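Long-range contacts in putative polysaccharide biosynthesis protein with aminopeptidase-like domain (Clostridium acetobutylicum, PDB 3K9T), which binds one zinc ion per subunit and probably takes part in the biosynthesis of modified polysaccharides, but is not expected to be an active peptidase despite its aminopeptidase-like domain: residues N261-K266 with D291-G296; Y99-H104 with S160-G165. All coordinates share one frame; numbering follows the deposited sequence.

How the interactions relate
The two contacts lie in different parts of one subunit, with centres 35 Å apart and nearest atoms about 17 Å apart, so they do not touch. Interaction 2 comes first along the chain and belongs to the insert, where it joins the loop leading into edge strand 103-108 to strand 153-163. Interaction 1 belongs to the aminopeptidase-like region, beyond the end of the edge strand 287-290 of its central sheet. The zinc ion held by His190, Asp196 and His325 is not far from either: Gly296 of interaction 1 is about 9 Å from the metal, and the side chain of Tyr99 in interaction 2 is about 11 Å from that of His190.

Interaction 1 of 2, residues N261-K266 with D291-G296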
loop_
_atom_site.group_PDB
_atom_site.type_symbol
_atom_site.label_atom_id
_atom_site.label_comp_id
_atom_site.label_asym_id
_atom_site.label_seq_id
_atom_site.Cartn_x
_atom_site.Cartn_y
_atom_site.Cartn_z
ATOM N N ASN A 261 -7.884 12.998 18.769
ATOM C CA ASN A 261 -8.242 12.801 17.392
ATOM C C ASN A 261 -7.515 13.806 16.513
ATOM O O ASN A 261 -7.580 14.999 16.753
ATOM C CB ASN A 261 -9.738 13.028 17.211
ATOM C CG ASN A 261 -10.581 11.846 17.651
ATOM O OD1 ASN A 261 -10.803 10.943 16.874
ATOM N ND2 ASN A 261 -11.076 11.870 18.888
ATOM N N TYR A 262 -6.850 13.323 15.471
ATOM C CA TYR A 262 -6.203 14.199 14.489
ATOM C C TYR A 262 -6.849 14.127 13.126
ATOM O O TYR A 262 -6.915 13.064 12.519
ATOM C CB TYR A 262 -4.728 13.853 14.314
ATOM C CG TYR A 262 -4.061 14.752 13.297
ATOM C CD1 TYR A 262 -3.984 16.130 13.498
ATOM C CD2 TYR A 262 -3.500 14.236 12.149
ATOM C CE1 TYR A 262 -3.354 16.979 12.573
ATOM C CE2 TYR A 262 -2.864 15.077 11.206
ATOM C CZ TYR A 262 -2.793 16.440 11.425
ATOM O OH TYR A 262 -2.173 17.247 10.483
ATOM N N LYS A 263 -7.315 15.270 12.641
ATOM C CA LYS A 263 -7.801 15.390 11.266
ATOM C C LYS A 263 -6.636 15.886 10.420
ATOM O O LYS A 263 -6.037 16.927 10.688
ATOM C CB LYS A 263 -8.991 16.346 11.173
ATOM C CG LYS A 263 -9.502 16.639 9.768
ATOM C CD LYS A 263 -10.746 17.537 9.843
ATOM C CE LYS A 263 -11.268 17.960 8.468
ATOM N NZ LYS A 263 -12.573 18.683 8.578
ATOM N N ARG A 264 -6.315 15.128 9.391
ATOM C CA ARG A 264 -5.251 15.512 8.509
ATOM C C ARG A 264 -5.556 16.690 7.602
ATOM O O ARG A 264 -6.704 16.995 7.291
ATOM C CB ARG A 264 -4.920 14.346 7.610
ATOM C CG ARG A 264 -4.337 13.207 8.339
ATOM C CD ARG A 264 -4.173 12.140 7.369
ATOM N NE ARG A 264 -3.309 11.113 7.887
ATOM C CZ ARG A 264 -3.465 9.826 7.629
ATOM N NH1 ARG A 264 -4.478 9.397 6.890
ATOM N NH2 ARG A 264 -2.614 8.961 8.132
ATOM N N THR A 265 -4.479 17.290 7.125
ATOM C CA THR A 265 -4.547 18.258 6.048
ATOM C C THR A 265 -5.107 17.585 4.806
ATOM O O THR A 265 -5.087 16.356 4.700
ATOM C CB THR A 265 -3.137 18.796 5.681
ATOM O OG1 THR A 265 -2.365 17.790 4.967
ATOM C CG2 THR A 265 -2.418 19.254 6.928
ATOM N N LYS A 266 -5.549 18.399 3.843
ATOM C CA LYS A 266 -6.091 17.878 2.604
ATOM C C LYS A 266 -5.049 17.018 1.876
ATOM O O LYS A 266 -5.419 16.129 1.139
ATOM C CB LYS A 266 -6.626 18.997 1.687
ATOM C CG LYS A 266 -5.535 19.813 0.950
ATOM C CD LYS A 266 -6.067 20.892 -0.027
ATOM C CE LYS A 266 -6.116 20.500 -1.550
ATOM N NZ LYS A 266 -7.090 21.469 -2.276
ATOM N N ASP A 291 -8.846 11.162 7.843
ATOM C CA ASP A 291 -8.458 11.914 6.644
ATOM C C ASP A 291 -9.254 13.200 6.571
ATOM O O ASP A 291 -10.283 13.372 7.216
ATOM C CB ASP A 291 -8.705 11.108 5.352
ATOM C CG ASP A 291 -7.723 9.926 5.175
ATOM O OD1 ASP A 291 -6.496 10.147 5.117
ATOM O OD2 ASP A 291 -8.197 8.768 5.083
ATOM N N PHE A 292 -8.755 14.115 5.762
ATOM C CA PHE A 292 -9.422 15.368 5.526
ATOM C C PHE A 292 -10.788 15.182 4.918
ATOM O O PHE A 292 -11.016 14.275 4.166
ATOM C CB PHE A 292 -8.605 16.220 4.569
ATOM C CG PHE A 292 -9.283 17.521 4.156
ATOM C CD1 PHE A 292 -9.212 18.636 4.960
ATOM C CD2 PHE A 292 -9.934 17.625 2.929
ATOM C CE1 PHE A 292 -9.788 19.822 4.574
ATOM C CE2 PHE A 292 -10.513 18.792 2.541
ATOM C CZ PHE A 292 -10.437 19.907 3.369
ATOM N N PHE A 293 -11.696 16.067 5.295
ATOM C CA PHE A 293 -12.981 16.232 4.628
ATOM C C PHE A 293 -13.231 17.726 4.700
ATOM O O PHE A 293 -12.930 18.320 5.735
ATOM C CB PHE A 293 -14.092 15.431 5.319
ATOM C CG PHE A 293 -14.097 15.554 6.822
ATOM C CD1 PHE A 293 -13.319 14.717 7.601
ATOM C CD2 PHE A 293 -14.897 16.499 7.455
ATOM C CE1 PHE A 293 -13.334 14.829 8.991
ATOM C CE2 PHE A 293 -14.921 16.604 8.830
ATOM C CZ PHE A 293 -14.141 15.770 9.596
ATOM N N PRO A 294 -13.787 18.330 3.628
ATOM C CA PRO A 294 -14.033 19.769 3.520
ATOM C C PRO A 294 -15.304 20.283 4.277
ATOM O O PRO A 294 -16.108 21.070 3.759
ATOM C CB PRO A 294 -14.130 19.973 2.014
ATOM C CG PRO A 294 -14.867 18.735 1.581
ATOM C CD PRO A 294 -14.358 17.621 2.478
ATOM N N TRP A 295 -15.464 19.821 5.509
ATOM C CA TRP A 295 -16.415 20.426 6.426
ATOM C C TRP A 295 -15.854 20.233 7.843
ATOM O O TRP A 295 -14.760 19.673 8.010
ATOM C CB TRP A 295 -17.858 19.927 6.219
ATOM C CG TRP A 295 -18.007 18.485 6.397
ATOM C CD1 TRP A 295 -18.226 17.827 7.573
ATOM C CD2 TRP A 295 -17.941 17.492 5.383
ATOM N NE1 TRP A 295 -18.314 16.483 7.349
ATOM C CE2 TRP A 295 -18.134 16.245 6.011
ATOM C CE3 TRP A 295 -17.720 17.527 3.995
ATOM C CZ2 TRP A 295 -18.127 15.029 5.298
ATOM C CZ3 TRP A 295 -17.722 16.314 3.280
ATOM C CH2 TRP A 295 -17.933 15.087 3.940
ATOM N N GLY A 296 -16.565 20.749 8.840
ATOM C CA GLY A 296 -16.059 20.792 10.205
ATOM C C GLY A 296 -15.690 22.222 10.568
ATOM O O GLY A 296 -16.550 23.081 10.585
HETATM O O HOH W 1 -6.149 13.903 4.324
#
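Lys263 reaches across to 291-296 with a fully extended side chain, and its ammonium group settles among acceptors. NZ donates to Phe293 O at 2.9 Å, approaching in the carbonyl plane, and it also forms a salt bridge with Glu299. Phe293 O takes in addition a weak bond from Trp295 N, within the inverse gamma turn centred on Pro294. The Phe293 ring lies under the end of the lysine: NZ is 3.4 Å from the ring centroid in a cation-pi contact, while CE is almost straight above the centre. A long chain with apolar methylenes and a charged tip suits this place, since it can rest on an aromatic face and still serve polar partners.

In the central sheet of the aminopeptidase-like region, strand 260-263 runs parallel to the outermost strand 287-290. The contact forms where both strands give way to loops. There a water continues the link between the two backbones, donating to Thr265 O and accepting from Phe292 N at 3.0 Å. Thr265, whose CB points away from 291-296, bonds through OG1 to Asp273.

Arg264 NH1 makes a salt bridge of 2.8 Å to Asp291 OD1. The acceptor lies in the guanidinium plane, but the carboxylate is met from above its own plane, 45° out, and the hydrogen bond is bent, with an N-H...O angle of 139°. NE pairs with Glu277, so two carboxylates balance the charge of the arginine and fix the orientation of its guanidinium. Between these polar groups sits Phe292, whose CG is anti to the backbone N (chi1 175°). This turns the ring beneath Lys266, with Lys266 CB 3.9 Å from its centroid and Arg264 O at its edge. Beyond the turn, Trp295 meets Phe390 of a second subunit edge-to-face.

Interaction 2 of 2, residues Y99-H104 with S160-G165; sequences YSVPVH and SSLEDG
Ser160 and Leu162 both point from strand 153-163 toward 99-104, one making a polar contact and the other an apolar one. Leu162 can be followed outward. Its CB leads to CG, which is set opposite the backbone N (chi1 -169°), and the two methyls then divide between different neighbours. Leu162 CD1 meets the Tyr99 ring obliquely, 3.6 Å from Tyr99 CD2, with the two side chains crossing at about a right angle. Leu162 CD2 is 4.1 Å from Val101 CG1. A branched leucine thus fills the angle between an aromatic ring and a valine.

Ser160 is short enough to fit close under the backbone. Its hydroxyl stands between its own N and carbonyl carbon (chi1 57°), and from there OG donates to Ser100 O at 2.7 Å, tilted 28° from the carbonyl plane. The same carbonyl oxygen accepts Trp71 NE1, so it has two donors. Pro102, which has no N-H to offer, lays its ring beside the serine, with Pro102 CB 3.4 Å from Ser160 O.

Tyr99 also stacks on Trp71, and its hydroxyl bonds to Lys69 O and Thr34. The whole contact belongs to the antiparallel sheet of the insert: 153-163 runs between 70-79, which supplies Trp71, and the edge strand 103-108, into which Val101 and Pro102 lead.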
loop_
_atom_site.group_PDB
_atom_site.type_symbol
_atom_site.label_atom_id
_atom_site.label_comp_id
_atom_site.label_asym_id
_atom_site.label_seq_id
_atom_site.Cartn_x
_atom_site.Cartn_y
_atom_site.Cartn_z
ATOM N N TYR A 99 -28.131 35.748 17.131
ATOM C CA TYR A 99 -28.553 36.699 16.109
ATOM C C TYR A 99 -30.065 36.940 16.122
ATOM O O TYR A 99 -30.601 37.477 15.151
ATOM C CB TYR A 99 -28.001 36.364 14.696
ATOM C CG TYR A 99 -26.723 37.118 14.344
ATOM C CD1 TYR A 99 -25.573 36.984 15.129
ATOM C CD2 TYR A 99 -26.660 37.968 13.247
ATOM C CE1 TYR A 99 -24.395 37.661 14.822
ATOM C CE2 TYR A 99 -25.463 38.683 12.944
ATOM C CZ TYR A 99 -24.343 38.526 13.741
ATOM O OH TYR A 99 -23.154 39.186 13.457
ATOM N N SER A 100 -30.742 36.604 17.224
ATOM C CA SER A 100 -32.188 36.841 17.319
ATOM C C SER A 100 -32.528 38.328 17.169
ATOM O O SER A 100 -31.994 39.182 17.883
ATOM C CB SER A 100 -32.797 36.322 18.643
ATOM O OG SER A 100 -33.054 34.918 18.615
ATOM N N VAL A 101 -33.423 38.619 16.232
ATOM C CA VAL A 101 -33.968 39.975 16.058
ATOM C C VAL A 101 -34.672 40.399 17.363
ATOM O O VAL A 101 -35.130 39.556 18.103
ATOM C CB VAL A 101 -34.910 40.013 14.834
ATOM C CG1 VAL A 101 -34.104 39.725 13.553
ATOM C CG2 VAL A 101 -36.038 38.993 14.989
ATOM N N PRO A 102 -34.693 41.698 17.694
ATOM C CA PRO A 102 -35.371 42.071 18.937
ATOM C C PRO A 102 -36.890 41.839 18.869
ATOM O O PRO A 102 -37.479 42.033 17.810
ATOM C CB PRO A 102 -35.080 43.567 19.071
ATOM C CG PRO A 102 -34.686 44.009 17.716
ATOM C CD PRO A 102 -34.065 42.852 17.037
ATOM N N VAL A 103 -37.501 41.400 19.973
ATOM C CA VAL A 103 -38.925 41.144 20.002
ATOM C C VAL A 103 -39.462 41.520 21.369
ATOM O O VAL A 103 -38.786 41.329 22.381
ATOM C CB VAL A 103 -39.314 39.661 19.646
ATOM C CG1 VAL A 103 -38.176 38.932 18.858
ATOM C CG2 VAL A 103 -39.745 38.847 20.893
ATOM N N HIS A 104 -40.672 42.080 21.376
ATOM C CA HIS A 104 -41.360 42.435 22.605
ATOM C C HIS A 104 -42.856 42.224 22.353
ATOM O O HIS A 104 -43.495 43.033 21.699
ATOM C CB HIS A 104 -41.045 43.872 23.016
ATOM C CG HIS A 104 -41.602 44.242 24.353
ATOM N ND1 HIS A 104 -42.139 43.309 25.218
ATOM C CD2 HIS A 104 -41.649 45.428 25.005
ATOM C CE1 HIS A 104 -42.530 43.913 26.325
ATOM N NE2 HIS A 104 -42.240 45.197 26.224
ATOM N N SER A 160 -32.377 42.819 22.030
ATOM C CA SER A 160 -31.175 42.684 21.212
ATOM C C SER A 160 -31.070 43.813 20.210
ATOM O O SER A 160 -31.991 44.615 20.089
ATOM C CB SER A 160 -31.218 41.337 20.458
ATOM O OG SER A 160 -32.388 41.217 19.669
ATOM N N SER A 161 -29.940 43.885 19.505
ATOM C CA SER A 161 -29.790 44.821 18.388
ATOM C C SER A 161 -29.044 44.158 17.269
ATOM O O SER A 161 -28.168 43.342 17.518
ATOM C CB SER A 161 -29.040 46.101 18.788
ATOM O OG SER A 161 -27.734 45.804 19.234
ATOM N N LEU A 162 -29.389 44.532 16.041
ATOM C CA LEU A 162 -28.787 43.981 14.831
ATOM C C LEU A 162 -28.611 45.180 13.898
ATOM O O LEU A 162 -29.561 45.641 13.250
ATOM C CB LEU A 162 -29.699 42.910 14.242
ATOM C CG LEU A 162 -29.195 42.008 13.115
ATOM C CD1 LEU A 162 -27.853 41.360 13.414
ATOM C CD2 LEU A 162 -30.254 40.938 12.825
ATOM N N GLU A 163 -27.389 45.703 13.866
ATOM C CA GLU A 163 -27.087 46.967 13.222
ATOM C C GLU A 163 -25.734 46.867 12.593
ATOM O O GLU A 163 -24.922 46.041 13.008
ATOM C CB GLU A 163 -27.011 48.090 14.279
ATOM C CG GLU A 163 -28.315 48.436 15.017
ATOM C CD GLU A 163 -29.474 48.794 14.073
ATOM O OE1 GLU A 163 -29.209 49.326 12.964
ATOM O OE2 GLU A 163 -30.652 48.541 14.446
ATOM N N ASP A 164 -25.492 47.712 11.596
ATOM C CA ASP A 164 -24.173 47.842 11.000
ATOM C C ASP A 164 -23.247 48.140 12.136
ATOM O O ASP A 164 -23.568 48.951 12.987
ATOM C CB ASP A 164 -24.115 49.004 9.995
ATOM C CG ASP A 164 -24.664 48.636 8.626
ATOM O OD1 ASP A 164 -25.049 47.464 8.392
ATOM O OD2 ASP A 164 -24.672 49.531 7.758
ATOM N N GLY A 165 -22.114 47.448 12.169
ATOM C CA GLY A 165 -21.134 47.601 13.243
ATOM C C GLY A 165 -19.791 47.114 12.722
ATOM O O GLY A 165 -19.322 47.533 11.632
#